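Local coordinates for protein polyketide synthase PksL (Bacillus subtilis, PDB 5E1V) that probably catalyses removal of water from beta-hydroxyacyl intermediates of bacillaene biosynthesis, as the monomeric dehydratase domain of a trans-AT polyketide synthase split module, at residues I5-L11 with I71-C77; I59-L63 with K104-K108; D232-K238 with T252-A258. All coordinates share one frame; numbering follows the deposited sequence.

How the contacts relate
The double-hotdog architecture of a polyketide synthase dehydratase domain holds contacts 1 and 2 in its first half and contact 3 in its second. Contacts 1 and 2 have centres about 12 Å apart, and their segments alternate along the chain (5-11, 59-63, 71-77, 104-108). They touch directly: Leu73 CD1 lies 3.6 Å from Tyr106 CD2, and Leu11 CD1 is 3.7 Å from Leu63 CD1, so the two share one apolar core beside helix 34-44. Contact 3 comes later in the sequence and across the centre of the chain, its own centre about 29 Å from that of contact 1 and about 27 Å from that of contact 2, packed instead against helix 190-203.

Contact 1 (I5-L11 with I71-C77); sequences ITKQLTL and IVLNIQC
Leu11 and Leu73 meet at the apolar centre of this strand pair, Leu11 CD1 resting 3.8 Å from Leu73 CD2. Next to them Leu9 CD1 reaches Ile75 CD1 at 4.0 Å. Both contacts run diagonally: in Leu9 and Leu11 CG lies beside the backbone N (chi1 -64° in each), which leans each leucine back toward the start of its strand and past the residue directly opposite. At the far end of the same face Ile5 CB and Cys77 CB stand 4.0 Å apart. Beneath these side chains the strands run antiparallel at 168°, joined by paired N-H...O bonds between Ile5 and Cys77, Lys7 and Ile75, Leu9 and Leu73, and Leu11 and Ile71. Among the shortest is Ile75 N to Lys7 O at 2.7 Å.

The other face is mostly polar, with Val72 as its apolar member. Gln8 extends fully beside Asn74, and its NE2 donates to Asn74 OD1 at 3.1 Å, arriving on a lone pair with the two amide planes only 13° apart. Val72 CG1 packs 3.4 Å from Gln8 CD, so the glutamine amide is held by a methyl as well as by its bond. With an alanine here instead of Asn74, the Gln8 amide would probably lose its mate and be freer to turn about its last torsion. Further out, Thr6 CG2 and Gln76 CG lie alongside each other at 4.1 Å.

Strand 4-11 ends its sheet within the chain, whereas strand 70-81 continues it by backbone bonds of Val72, Asn74 and Gln76 to strand 84-94. The apolar face looks onto helix 34-44, the central helix of this hotdog half, where Ile37 receives Leu9 and Ile75 and Ile41 receives Ile5.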
loop_
_atom_site.group_PDB
_atom_site.type_symbol
_atom_site.label_atom_id
_atom_site.label_comp_id
_atom_site.label_asym_id
_atom_site.label_seq_id
_atom_site.Cartn_x
_atom_site.Cartn_y
_atom_site.Cartn_z
ATOM N N ILE A 5 2.112 11.227 -19.820
ATOM C CA ILE A 5 3.300 10.832 -19.086
ATOM C C ILE A 5 3.388 9.300 -19.189
ATOM O O ILE A 5 2.375 8.615 -19.021
ATOM C CB ILE A 5 3.152 11.191 -17.626
ATOM C CG1 ILE A 5 3.245 12.683 -17.448
ATOM C CG2 ILE A 5 4.240 10.487 -16.830
ATOM C CD1 ILE A 5 2.742 13.172 -16.106
ATOM N N THR A 6 4.557 8.764 -19.526
ATOM C CA THR A 6 4.720 7.290 -19.490
ATOM C C THR A 6 5.975 6.908 -18.703
ATOM O O THR A 6 6.966 7.635 -18.686
ATOM C CB THR A 6 4.805 6.676 -20.882
ATOM O OG1 THR A 6 6.136 6.847 -21.348
ATOM C CG2 THR A 6 3.801 7.309 -21.913
ATOM N N LYS A 7 5.949 5.743 -18.055
ATOM C CA LYS A 7 7.073 5.302 -17.278
ATOM C C LYS A 7 7.003 3.799 -17.474
ATOM O O LYS A 7 5.920 3.214 -17.470
ATOM C CB LYS A 7 6.893 5.657 -15.807
ATOM C CG LYS A 7 7.959 5.195 -14.840
ATOM C CD LYS A 7 9.343 5.800 -15.015
ATOM C CE LYS A 7 10.172 5.528 -13.752
ATOM N NZ LYS A 7 11.474 6.234 -13.883
ATOM N N GLN A 8 8.159 3.239 -17.791
ATOM C CA GLN A 8 8.342 1.803 -17.912
ATOM C C GLN A 8 9.175 1.289 -16.744
ATOM O O GLN A 8 10.305 1.815 -16.466
ATOM C CB GLN A 8 9.035 1.506 -19.267
ATOM C CG GLN A 8 9.203 0.030 -19.484
ATOM C CD GLN A 8 9.802 -0.313 -20.841
ATOM O OE1 GLN A 8 11.004 -0.515 -20.928
ATOM N NE2 GLN A 8 8.969 -0.393 -21.882
ATOM N N LEU A 9 8.628 0.283 -16.025
ATOM C CA LEU A 9 9.265 -0.307 -14.858
ATOM C C LEU A 9 9.620 -1.757 -15.214
ATOM O O LEU A 9 8.847 -2.405 -15.911
ATOM C CB LEU A 9 8.314 -0.303 -13.650
ATOM C CG LEU A 9 7.855 1.020 -13.065
ATOM C CD1 LEU A 9 7.208 0.808 -11.672
ATOM C CD2 LEU A 9 8.998 2.008 -12.889
ATOM N N THR A 10 10.780 -2.244 -14.771
ATOM C CA THR A 10 11.105 -3.668 -14.972
ATOM C C THR A 10 11.024 -4.373 -13.640
ATOM O O THR A 10 11.785 -4.120 -12.714
ATOM C CB THR A 10 12.434 -3.888 -15.695
ATOM O OG1 THR A 10 13.499 -3.493 -14.820
ATOM C CG2 THR A 10 12.462 -3.068 -16.956
ATOM N N LEU A 11 10.037 -5.229 -13.525
ATOM C CA LEU A 11 9.701 -5.811 -12.226
ATOM C C LEU A 11 10.029 -7.305 -12.284
ATOM O O LEU A 11 9.595 -8.014 -13.230
ATOM C CB LEU A 11 8.252 -5.607 -11.951
ATOM C CG LEU A 11 7.915 -4.108 -11.825
ATOM C CD1 LEU A 11 6.401 -3.957 -11.748
ATOM C CD2 LEU A 11 8.562 -3.540 -10.611
ATOM N N ILE A 71 8.611 -8.646 -15.623
ATOM C CA ILE A 71 7.411 -8.033 -16.115
ATOM C C ILE A 71 7.771 -6.565 -16.468
ATOM O O ILE A 71 8.174 -5.759 -15.627
ATOM C CB ILE A 71 6.189 -8.114 -15.147
ATOM C CG1 ILE A 71 5.493 -9.498 -15.138
ATOM C CG2 ILE A 71 5.119 -7.070 -15.556
ATOM C CD1 ILE A 71 6.370 -10.709 -15.060
ATOM N N VAL A 72 7.611 -6.232 -17.738
ATOM C CA VAL A 72 7.902 -4.898 -18.187
ATOM C C VAL A 72 6.581 -4.151 -18.124
ATOM O O VAL A 72 5.685 -4.430 -18.921
ATOM C CB VAL A 72 8.479 -4.919 -19.579
ATOM C CG1 VAL A 72 8.728 -3.489 -20.033
ATOM C CG2 VAL A 72 9.778 -5.768 -19.588
ATOM N N LEU A 73 6.447 -3.268 -17.137
ATOM C CA LEU A 73 5.199 -2.598 -16.816
ATOM C C LEU A 73 5.214 -1.173 -17.371
ATOM O O LEU A 73 6.022 -0.339 -16.973
ATOM C CB LEU A 73 4.929 -2.622 -15.288
ATOM C CG LEU A 73 3.535 -2.176 -14.752
ATOM C CD1 LEU A 73 2.444 -3.148 -15.131
ATOM C CD2 LEU A 73 3.471 -2.007 -13.222
ATOM N N ASN A 74 4.299 -0.923 -18.290
ATOM C CA ASN A 74 4.163 0.351 -18.935
ATOM C C ASN A 74 3.080 1.086 -18.211
ATOM O O ASN A 74 1.943 0.568 -18.130
ATOM C CB ASN A 74 3.823 0.091 -20.396
ATOM C CG ASN A 74 5.049 0.072 -21.262
ATOM O OD1 ASN A 74 6.172 0.216 -20.784
ATOM N ND2 ASN A 74 4.838 -0.036 -22.563
ATOM N N ILE A 75 3.434 2.223 -17.578
ATOM C CA ILE A 75 2.446 3.082 -16.896
ATOM C C ILE A 75 2.213 4.320 -17.763
ATOM O O ILE A 75 3.150 5.061 -18.018
ATOM C CB ILE A 75 2.841 3.414 -15.461
ATOM C CG1 ILE A 75 3.052 2.111 -14.703
ATOM C CG2 ILE A 75 1.770 4.176 -14.703
ATOM C CD1 ILE A 75 3.947 2.291 -13.548
ATOM N N GLN A 76 0.985 4.486 -18.269
ATOM C CA GLN A 76 0.639 5.724 -19.015
ATOM C C GLN A 76 -0.387 6.552 -18.210
ATOM O O GLN A 76 -1.405 5.992 -17.716
ATOM C CB GLN A 76 0.051 5.379 -20.343
ATOM C CG GLN A 76 0.930 4.482 -21.173
ATOM C CD GLN A 76 0.514 4.473 -22.633
ATOM O OE1 GLN A 76 -0.161 5.396 -23.114
ATOM N NE2 GLN A 76 0.914 3.443 -23.338
ATOM N N CYS A 77 -0.110 7.858 -18.102
ATOM C CA CYS A 77 -0.950 8.825 -17.410
ATOM C C CYS A 77 -1.326 9.820 -18.521
ATOM O O CYS A 77 -0.457 10.388 -19.179
ATOM C CB CYS A 77 -0.204 9.511 -16.294
ATOM S SG CYS A 77 0.822 8.312 -15.389
#

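Contact 2 (I59-L63 with K104-K108); sequences IYQPL and KLYMK
Leu63 and Tyr106, both buried, form the tightly packed part of this contact: Leu63 CD1 sits over the centre of the Tyr106 ring, 4.2 Å from its centroid, in a CH-pi contact. The edge of the same ring is turned to the backbone carbonyls of Gln61 and Pro62, with Pro62 O 3.5 Å from Tyr106 CE1. Two hydrogen bonds tie the loop down here. Tyr60 N donates to Tyr106 O at 3.0 Å, and Gln61 NE2 to Leu105 O at 2.7 Å, each from above the carbonyl plane. Gln61 has CG placed between its backbone N and carbonyl carbon (chi1 62°), and the extended chain beyond carries the amide across to the strand.

The solvent side is more open and rests on long aliphatic groups. Leu105 CD2 covers one face of the exposed Tyr60 ring, 3.8 Å from its centroid and displaced toward the rim. Lys108 lays its CD 3.8 Å from Tyr60 OH, while Lys104 CD approaches Gln61 OE1 to 3.6 Å.

Ile59 and Met107 make an antiparallel non-hydrogen-bonded pair, after which the loop swings over the strand. Tyr34 of helix 34-44 touches Leu63, Tyr106 and Met107 alike. Tyr106 and Met107 both face Ala89 of strand 84-94, making a classic beta bulge in the sheet of this hotdog half.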
loop_
_atom_site.group_PDB
_atom_site.type_symbol
_atom_site.label_atom_id
_atom_site.label_comp_id
_atom_site.label_asym_id
_atom_site.label_seq_id
_atom_site.Cartn_x
_atom_site.Cartn_y
_atom_site.Cartn_z
ATOM N N ILE A 59 -7.216 -2.710 -8.978
ATOM C CA ILE A 59 -6.334 -3.848 -9.292
ATOM C C ILE A 59 -7.116 -4.951 -9.952
ATOM O O ILE A 59 -8.066 -5.463 -9.384
ATOM C CB ILE A 59 -5.544 -4.279 -8.084
ATOM C CG1 ILE A 59 -4.736 -3.068 -7.558
ATOM C CG2 ILE A 59 -4.616 -5.477 -8.357
ATOM C CD1 ILE A 59 -4.020 -3.452 -6.271
ATOM N N TYR A 60 -6.685 -5.295 -11.152
ATOM C CA TYR A 60 -7.334 -6.309 -12.029
ATOM C C TYR A 60 -6.754 -7.680 -11.764
ATOM O O TYR A 60 -7.480 -8.642 -11.770
ATOM C CB TYR A 60 -7.249 -5.917 -13.501
ATOM C CG TYR A 60 -8.123 -4.761 -13.701
ATOM C CD1 TYR A 60 -9.475 -4.961 -13.976
ATOM C CD2 TYR A 60 -7.684 -3.484 -13.410
ATOM C CE1 TYR A 60 -10.321 -3.907 -14.034
ATOM C CE2 TYR A 60 -8.509 -2.435 -13.512
ATOM C CZ TYR A 60 -9.840 -2.659 -13.781
ATOM O OH TYR A 60 -10.657 -1.584 -13.807
ATOM N N GLN A 61 -5.453 -7.757 -11.454
ATOM C CA GLN A 61 -4.811 -8.982 -11.131
ATOM C C GLN A 61 -3.493 -8.718 -10.419
ATOM O O GLN A 61 -2.936 -7.700 -10.615
ATOM C CB GLN A 61 -4.552 -9.853 -12.392
ATOM C CG GLN A 61 -3.640 -9.269 -13.430
ATOM C CD GLN A 61 -3.814 -9.897 -14.801
ATOM O OE1 GLN A 61 -3.489 -11.064 -15.006
ATOM N NE2 GLN A 61 -4.282 -9.125 -15.751
ATOM N N PRO A 62 -2.991 -9.700 -9.648
ATOM C CA PRO A 62 -1.679 -9.564 -8.996
ATOM C C PRO A 62 -0.534 -9.564 -9.961
ATOM O O PRO A 62 -0.575 -10.244 -11.011
ATOM C CB PRO A 62 -1.642 -10.726 -8.002
ATOM C CG PRO A 62 -3.060 -11.146 -7.849
ATOM C CD PRO A 62 -3.685 -10.914 -9.174
ATOM N N LEU A 63 0.473 -8.755 -9.634
ATOM C CA LEU A 63 1.658 -8.637 -10.445
ATOM C C LEU A 63 2.660 -9.619 -9.843
ATOM O O LEU A 63 3.203 -9.397 -8.770
ATOM C CB LEU A 63 2.180 -7.226 -10.424
ATOM C CG LEU A 63 3.247 -7.018 -11.517
ATOM C CD1 LEU A 63 3.145 -5.650 -12.036
ATOM C CD2 LEU A 63 4.643 -7.439 -11.067
ATOM N N LYS A 104 -1.032 -7.672 -20.426
ATOM C CA LYS A 104 -2.052 -7.833 -19.394
ATOM C C LYS A 104 -2.256 -6.539 -18.614
ATOM O O LYS A 104 -1.258 -5.814 -18.295
ATOM C CB LYS A 104 -1.632 -8.880 -18.368
ATOM C CG LYS A 104 -1.542 -10.282 -18.898
ATOM C CD LYS A 104 -1.182 -11.233 -17.754
ATOM C CE LYS A 104 -0.753 -12.599 -18.286
ATOM N NZ LYS A 104 -0.973 -13.638 -17.220
ATOM N N LEU A 105 -3.542 -6.244 -18.380
ATOM C CA LEU A 105 -3.940 -5.135 -17.500
ATOM C C LEU A 105 -3.779 -5.473 -16.011
ATOM O O LEU A 105 -4.327 -6.457 -15.425
ATOM C CB LEU A 105 -5.362 -4.636 -17.813
ATOM C CG LEU A 105 -5.787 -3.392 -17.017
ATOM C CD1 LEU A 105 -5.088 -2.132 -17.452
ATOM C CD2 LEU A 105 -7.292 -3.204 -17.037
ATOM N N TYR A 106 -2.953 -4.651 -15.350
ATOM C CA TYR A 106 -2.797 -4.800 -13.930
ATOM C C TYR A 106 -3.564 -3.812 -13.062
ATOM O O TYR A 106 -4.028 -4.207 -11.977
ATOM C CB TYR A 106 -1.270 -4.751 -13.617
ATOM C CG TYR A 106 -0.546 -5.997 -14.124
ATOM C CD1 TYR A 106 -0.554 -7.181 -13.367
ATOM C CD2 TYR A 106 0.191 -5.978 -15.271
ATOM C CE1 TYR A 106 0.110 -8.300 -13.809
ATOM C CE2 TYR A 106 0.869 -7.096 -15.716
ATOM C CZ TYR A 106 0.833 -8.238 -14.964
ATOM O OH TYR A 106 1.538 -9.366 -15.354
ATOM N N MET A 107 -3.593 -2.540 -13.425
ATOM C CA MET A 107 -4.134 -1.493 -12.512
ATOM C C MET A 107 -4.628 -0.350 -13.419
ATOM O O MET A 107 -4.022 -0.027 -14.416
ATOM C CB MET A 107 -2.968 -1.025 -11.561
ATOM C CG MET A 107 -3.321 0.081 -10.628
ATOM S SD MET A 107 -3.041 1.640 -11.398
ATOM C CE MET A 107 -1.217 1.789 -11.435
ATOM N N LYS A 108 -5.639 0.366 -12.985
ATOM C CA LYS A 108 -5.971 1.674 -13.523
ATOM C C LYS A 108 -6.348 2.577 -12.338
ATOM O O LYS A 108 -6.693 2.091 -11.287
ATOM C CB LYS A 108 -7.272 1.527 -14.326
ATOM C CG LYS A 108 -7.142 0.795 -15.632
ATOM C CD LYS A 108 -8.563 0.507 -16.214
ATOM C CE LYS A 108 -8.973 1.666 -17.067
ATOM N NZ LYS A 108 -10.399 1.536 -17.514
#

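Contact 3 (D232-K238 with T252-A258)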
loop_
_atom_site.group_PDB
_atom_site.type_symbol
_atom_site.label_atom_id
_atom_site.label_comp_id
_atom_site.label_asym_id
_atom_site.label_seq_id
_atom_site.Cartn_x
_atom_site.Cartn_y
_atom_site.Cartn_z
ATOM N N ASP A 232 8.891 5.931 8.880
ATOM C CA ASP A 232 8.048 5.537 10.013
ATOM C C ASP A 232 6.715 6.235 9.876
ATOM O O ASP A 232 6.639 7.251 9.182
ATOM C CB ASP A 232 8.738 5.911 11.385
ATOM C CG ASP A 232 8.973 7.405 11.545
ATOM O OD1 ASP A 232 10.007 7.919 11.099
ATOM O OD2 ASP A 232 8.061 8.110 12.020
ATOM N N CYS A 233 5.670 5.700 10.542
ATOM C CA CYS A 233 4.473 6.443 10.679
ATOM C C CYS A 233 3.687 5.861 11.804
ATOM O O CYS A 233 3.986 4.730 12.297
ATOM C CB CYS A 233 3.668 6.385 9.365
ATOM S SG CYS A 233 3.216 4.715 8.867
ATOM N N MET A 234 2.648 6.615 12.188
ATOM C CA MET A 234 1.663 6.125 13.084
ATOM C C MET A 234 0.356 5.991 12.314
ATOM O O MET A 234 -0.199 6.971 11.859
ATOM C CB MET A 234 1.526 7.082 14.277
ATOM C CG MET A 234 2.815 7.223 15.111
ATOM S SD MET A 234 2.891 5.847 16.282
ATOM C CE MET A 234 4.484 6.127 17.059
ATOM N N THR A 235 -0.119 4.774 12.159
ATOM C CA THR A 235 -1.381 4.544 11.428
ATOM C C THR A 235 -2.577 4.198 12.321
ATOM O O THR A 235 -2.589 3.170 13.043
ATOM C CB THR A 235 -1.267 3.424 10.399
ATOM O OG1 THR A 235 -0.156 3.701 9.555
ATOM C CG2 THR A 235 -2.577 3.284 9.611
ATOM N N ARG A 236 -3.648 4.961 12.156
ATOM C CA ARG A 236 -4.836 4.684 12.936
ATOM C C ARG A 236 -5.880 4.113 12.040
ATOM O O ARG A 236 -6.072 4.578 10.909
ATOM C CB ARG A 236 -5.385 5.956 13.574
ATOM C CG ARG A 236 -6.671 5.663 14.365
ATOM C CD ARG A 236 -7.247 6.903 14.969
ATOM N NE ARG A 236 -7.728 7.847 13.976
ATOM C CZ ARG A 236 -7.916 9.134 14.253
ATOM N NH1 ARG A 236 -7.722 9.575 15.495
ATOM N NH2 ARG A 236 -8.341 9.972 13.334
ATOM N N ILE A 237 -6.533 3.075 12.532
ATOM C CA ILE A 237 -7.630 2.498 11.860
ATOM C C ILE A 237 -8.768 2.490 12.881
ATOM O O ILE A 237 -8.626 1.882 13.956
ATOM C CB ILE A 237 -7.310 1.069 11.400
ATOM C CG1 ILE A 237 -6.051 1.099 10.497
ATOM C CG2 ILE A 237 -8.515 0.491 10.667
ATOM C CD1 ILE A 237 -5.184 -0.103 10.563
ATOM N N LYS A 238 -9.861 3.148 12.523
ATOM C CA LYS A 238 -11.047 3.202 13.371
ATOM C C LYS A 238 -11.979 2.059 13.076
ATOM O O LYS A 238 -12.285 1.715 11.895
ATOM C CB LYS A 238 -11.777 4.540 13.179
ATOM C CG LYS A 238 -11.010 5.807 13.537
ATOM C CD LYS A 238 -12.014 6.974 13.599
ATOM C CE LYS A 238 -11.398 8.344 13.388
ATOM N NZ LYS A 238 -10.987 8.601 11.963
ATOM N N THR A 252 -10.214 2.101 6.343
ATOM C CA THR A 252 -9.736 3.432 6.009
ATOM C C THR A 252 -8.479 3.596 6.867
ATOM O O THR A 252 -8.507 3.420 8.079
ATOM C CB THR A 252 -10.782 4.576 6.189
ATOM O OG1 THR A 252 -11.687 4.628 5.078
ATOM C CG2 THR A 252 -10.033 5.937 6.179
ATOM N N LEU A 253 -7.344 3.890 6.206
ATOM C CA LEU A 253 -6.051 4.002 6.873
ATOM C C LEU A 253 -5.675 5.467 7.049
ATOM O O LEU A 253 -5.634 6.207 6.081
ATOM C CB LEU A 253 -4.927 3.259 6.039
ATOM C CG LEU A 253 -5.049 1.764 5.722
ATOM C CD1 LEU A 253 -3.872 1.208 4.857
ATOM C CD2 LEU A 253 -5.324 0.912 6.978
ATOM N N GLU A 254 -5.373 5.903 8.283
ATOM C CA GLU A 254 -5.065 7.316 8.515
ATOM C C GLU A 254 -3.619 7.412 8.934
ATOM O O GLU A 254 -3.256 6.795 9.896
ATOM C CB GLU A 254 -5.997 7.899 9.594
ATOM C CG GLU A 254 -7.444 7.801 9.187
ATOM C CD GLU A 254 -8.346 8.322 10.274
ATOM O OE1 GLU A 254 -8.480 9.583 10.377
ATOM O OE2 GLU A 254 -8.837 7.450 11.035
ATOM N N PHE A 255 -2.804 8.159 8.214
ATOM C CA PHE A 255 -1.400 8.247 8.505
ATOM C C PHE A 255 -0.992 9.503 9.263
ATOM O O PHE A 255 -1.275 10.609 8.861
ATOM C CB PHE A 255 -0.566 8.032 7.265
ATOM C CG PHE A 255 -0.910 6.768 6.536
ATOM C CD1 PHE A 255 -1.932 6.771 5.564
ATOM C CD2 PHE A 255 -0.222 5.615 6.748
ATOM C CE1 PHE A 255 -2.242 5.628 4.857
ATOM C CE2 PHE A 255 -0.569 4.465 6.070
ATOM C CZ PHE A 255 -1.542 4.473 5.111
ATOM N N PHE A 256 -0.237 9.288 10.344
ATOM C CA PHE A 256 0.320 10.367 11.141
ATOM C C PHE A 256 1.843 10.327 11.295
ATOM O O PHE A 256 2.432 9.244 11.450
ATOM C CB PHE A 256 -0.295 10.274 12.554
ATOM C CG PHE A 256 -1.768 10.450 12.582
ATOM C CD1 PHE A 256 -2.603 9.389 12.372
ATOM C CD2 PHE A 256 -2.322 11.680 12.844
ATOM C CE1 PHE A 256 -3.954 9.539 12.372
ATOM C CE2 PHE A 256 -3.681 11.843 12.877
ATOM C CZ PHE A 256 -4.503 10.760 12.644
ATOM N N ASN A 257 2.477 11.505 11.309
ATOM C CA ASN A 257 3.921 11.565 11.568
ATOM C C ASN A 257 4.250 11.315 13.063
ATOM O O ASN A 257 3.369 11.202 13.912
ATOM C CB ASN A 257 4.599 12.810 10.945
ATOM C CG ASN A 257 4.142 14.130 11.567
ATOM O OD1 ASN A 257 3.567 14.130 12.662
ATOM N ND2 ASN A 257 4.293 15.237 10.818
ATOM N N ALA A 258 5.525 11.195 13.372
ATOM C CA ALA A 258 5.937 10.833 14.728
ATOM C C ALA A 258 5.526 11.932 15.732
ATOM O O ALA A 258 5.311 11.657 16.919
ATOM C CB ALA A 258 7.452 10.595 14.746
HETATM O O HOH W 1 7.194 10.852 11.266
HETATM O O HOH W 2 -9.678 4.912 10.193
#
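A beta hairpin, strands 232-245 and 248-256 of the second hotdog half, brings Arg236 against Glu254 as the middle of a salt-bridge network. Arg236 grips the carboxylate side-on: NE donates to Glu254 OE2 at 3.2 Å and NH2 to Glu254 OE1 at 3.0 Å. Both oxygens lie near the guanidinium plane but are met from above the carboxylate plane, the guanidinium and carboxylate planes being 52° apart. Lys238 NZ takes Glu254 OE2 from the opposite face, at 2.6 Å. Beyond the hairpin, Lys262 pairs with Glu254 OE1 and Glu121 with Arg236 NH2. So many cations around Glu254 would probably favour its ionised form.

Lys238 CE lies over one face of the guanidinium and the edge of the Phe256 ring, at CZ, over the other, each offset toward the rim. Arg236 CG lies anti to the backbone N (chi1 178°), and a bend at chi3 turns the flat group toward Glu254.

Backbone bonds pair Met234 with Phe256 and Arg236 with Glu254, while the short segments run antiparallel with 144° between their directions, a marked twist. On the face holding Thr235 and Phe255, Cys233 SG stands at the edge of the Phe255 ring, 5.5 Å from its centroid, a sulfur-aromatic contact. Thr235 OG1 comes 3.4 Å from Phe255 CD2 and hydrogen-bonds to Ser196 of helix 190-203. That helix also packs on Ile237 and Leu253, which lie side by side with Ile237 CG1 3.6 Å from Leu253 CD2.

Water fastens both ends of the contact. One molecule accepts from Lys238 N and donates to Thr252 O and Glu254 OE2; the other donates to Asp232 OD2 and accepts from Ala258 N, the water oxygen lying 2.7 Å from Ala258 N.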